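Local coordinates for TarM (PDB 4X7R), which is a GT-B-fold protein of the glycosyltransferase group 1 family, modelled here with uridine-5'-diphosphate and sugar ligands, at residues D37-D42 with K65-F70. The protein carries 1 engineered substitution. Sequence-based numbering, arbitrary orientation.
Sequences DIVTFD and KMYNVF
The side-chain amide nitrogen of Asn68 is shared between two acceptors of segment 37-42: ND2 lies 2.9 Å from Thr40 OG1 and 2.8 Å from Asp42 O. Both acceptors sit within 10° of the amide plane, and the bond to Thr40 OG1 is nearly straight (171° at the hydrogen), evidence that the two N-H groups are used together and hold the amide against rotation. The Asn68 torsion (chi1 175°, CG anti to the backbone N) places the amide between Thr40 OG1 and the carbonyl of Asp42, just beyond the strand. The amide's other end, OD1, accepts a hydrogen bond from Glu71 N and a weak one from Phe70 N, so Asn68 also N-caps helix 69-78. Met66 SD approaches Thr40 OG1 to 3.1 Å on the same face of the sheet, toward helix 47-56. The Phe70 ring sets its edge against Asp42 O, 3.4 Å from CD2, while Val69 CG1 packs 4.3 Å from Phe41 CB.

Between the strands, the backbone bonds Ile38 N to Lys65 O, Tyr67 N to Ile38 O (2.7 Å) and Thr40 N to Tyr67 O demonstrate parallel pairing. At the start, Lys65 N meets Asp37 OD1 from above the carboxylate plane, 3.0 Å away; OD1 also bonds Tyr30 OH, whereas OD2 forms a salt bridge with Lys65 NZ at 3.4 Å, whose hydrogen bond is weak. Strands 36-40 and 66-68, joined through helix 47-56, form a beta-alpha-beta unit at one border of the parallel sheet, consistent with a Rossmann-like domain of a GT-B protein; Phe41, just after the first strand, belongs to its glycan pocket.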
loop_
_atom_site.group_PDB
_atom_site.type_symbol
_atom_site.label_atom_id
_atom_site.label_comp_id
_atom_site.label_asym_id
_atom_site.label_seq_id
_atom_site.Cartn_x
_atom_site.Cartn_y
_atom_site.Cartn_z
ATOM N N ASP A 37 -15.707 -1.578 -5.486
ATOM C CA ASP A 37 -15.209 -0.550 -4.572
ATOM C C ASP A 37 -14.207 -1.040 -3.561
ATOM O O ASP A 37 -14.055 -2.245 -3.373
ATOM C CB ASP A 37 -16.380 0.210 -3.942
ATOM C CG ASP A 37 -17.294 0.829 -5.007
ATOM O OD1 ASP A 37 -16.780 1.590 -5.866
ATOM O OD2 ASP A 37 -18.504 0.536 -4.993
ATOM N N ILE A 38 -13.469 -0.103 -2.944
ATOM C CA ILE A 38 -12.415 -0.429 -1.987
ATOM C C ILE A 38 -12.892 -0.178 -0.567
ATOM O O ILE A 38 -13.498 0.857 -0.305
ATOM C CB ILE A 38 -11.113 0.329 -2.355
ATOM C CG1 ILE A 38 -10.657 -0.071 -3.839
ATOM C CG2 ILE A 38 -10.001 0.065 -1.308
ATOM C CD1 ILE A 38 -9.418 0.631 -4.417
ATOM N N VAL A 39 -12.662 -1.146 0.333
ATOM C CA VAL A 39 -13.002 -1.029 1.768
ATOM C C VAL A 39 -11.683 -0.963 2.548
ATOM O O VAL A 39 -10.857 -1.864 2.408
ATOM C CB VAL A 39 -13.888 -2.190 2.278
ATOM C CG1 VAL A 39 -14.293 -1.970 3.745
ATOM C CG2 VAL A 39 -15.110 -2.396 1.375
ATOM N N THR A 40 -11.479 0.114 3.332
ATOM C CA THR A 40 -10.300 0.314 4.182
ATOM C C THR A 40 -10.707 0.313 5.658
ATOM O O THR A 40 -11.889 0.484 5.969
ATOM C CB THR A 40 -9.483 1.534 3.767
ATOM O OG1 THR A 40 -10.261 2.724 3.966
ATOM C CG2 THR A 40 -8.965 1.431 2.334
ATOM N N PHE A 41 -9.724 0.096 6.568
ATOM C CA PHE A 41 -9.980 -0.034 7.998
ATOM C C PHE A 41 -9.142 0.890 8.872
ATOM O O PHE A 41 -9.358 0.928 10.069
ATOM C CB PHE A 41 -9.831 -1.524 8.434
ATOM C CG PHE A 41 -10.683 -2.474 7.611
ATOM C CD1 PHE A 41 -12.037 -2.637 7.886
ATOM C CD2 PHE A 41 -10.126 -3.202 6.555
ATOM C CE1 PHE A 41 -12.833 -3.497 7.110
ATOM C CE2 PHE A 41 -10.918 -4.049 5.775
ATOM C CZ PHE A 41 -12.272 -4.188 6.051
ATOM N N ASP A 42 -8.228 1.667 8.295
ATOM C CA ASP A 42 -7.414 2.561 9.106
ATOM C C ASP A 42 -8.147 3.879 9.389
ATOM O O ASP A 42 -9.159 4.213 8.754
ATOM C CB ASP A 42 -6.087 2.876 8.374
ATOM C CG ASP A 42 -6.312 3.688 7.115
ATOM O OD1 ASP A 42 -7.260 3.370 6.364
ATOM O OD2 ASP A 42 -5.527 4.628 6.867
ATOM N N LYS A 65 -15.120 4.029 -5.346
ATOM C CA LYS A 65 -15.434 4.574 -4.039
ATOM C C LYS A 65 -14.510 3.907 -3.040
ATOM O O LYS A 65 -14.108 2.748 -3.224
ATOM C CB LYS A 65 -16.882 4.226 -3.628
ATOM C CG LYS A 65 -17.974 4.856 -4.487
ATOM C CD LYS A 65 -19.362 4.426 -4.020
ATOM C CE LYS A 65 -20.396 4.446 -5.136
ATOM N NZ LYS A 65 -20.348 3.200 -5.972
ATOM N N MET A 66 -14.194 4.627 -1.963
ATOM C CA MET A 66 -13.536 4.042 -0.816
ATOM C C MET A 66 -14.505 4.089 0.338
ATOM O O MET A 66 -14.935 5.170 0.749
ATOM C CB MET A 66 -12.194 4.669 -0.448
ATOM C CG MET A 66 -11.476 3.866 0.643
ATOM S SD MET A 66 -10.286 4.786 1.661
ATOM C CE MET A 66 -11.428 6.092 2.375
ATOM N N TYR A 67 -14.876 2.920 0.846
ATOM C CA TYR A 67 -15.677 2.790 2.064
ATOM C C TYR A 67 -14.663 2.584 3.210
ATOM O O TYR A 67 -13.797 1.729 3.105
ATOM C CB TYR A 67 -16.596 1.576 1.991
ATOM C CG TYR A 67 -17.654 1.704 0.928
ATOM C CD1 TYR A 67 -18.774 2.519 1.123
ATOM C CD2 TYR A 67 -17.564 0.985 -0.264
ATOM C CE1 TYR A 67 -19.779 2.614 0.151
ATOM C CE2 TYR A 67 -18.563 1.071 -1.237
ATOM C CZ TYR A 67 -19.658 1.899 -1.034
ATOM O OH TYR A 67 -20.639 1.978 -1.980
ATOM N N ASN A 68 -14.724 3.405 4.256
ATOM C CA ASN A 68 -13.827 3.297 5.395
ATOM C C ASN A 68 -14.667 3.164 6.691
ATOM O O ASN A 68 -15.681 3.838 6.831
ATOM C CB ASN A 68 -12.856 4.477 5.429
ATOM C CG ASN A 68 -11.968 4.485 6.656
ATOM O OD1 ASN A 68 -12.297 5.073 7.706
ATOM N ND2 ASN A 68 -10.847 3.788 6.565
ATOM N N VAL A 69 -14.267 2.262 7.595
ATOM C CA VAL A 69 -14.966 1.972 8.866
ATOM C C VAL A 69 -15.184 3.232 9.734
ATOM O O VAL A 69 -16.284 3.425 10.213
ATOM C CB VAL A 69 -14.312 0.784 9.658
ATOM C CG1 VAL A 69 -12.862 1.084 10.049
ATOM C CG2 VAL A 69 -15.144 0.410 10.890
ATOM N N PHE A 70 -14.138 4.066 9.949
ATOM C CA PHE A 70 -14.262 5.296 10.746
ATOM C C PHE A 70 -15.102 6.323 10.031
ATOM O O PHE A 70 -15.964 6.924 10.667
ATOM C CB PHE A 70 -12.899 5.849 11.192
ATOM C CG PHE A 70 -12.181 4.835 12.047
ATOM C CD1 PHE A 70 -12.662 4.501 13.313
ATOM C CD2 PHE A 70 -11.112 4.102 11.532
ATOM C CE1 PHE A 70 -12.049 3.497 14.070
ATOM C CE2 PHE A 70 -10.485 3.111 12.298
ATOM C CZ PHE A 70 -10.946 2.821 13.563
#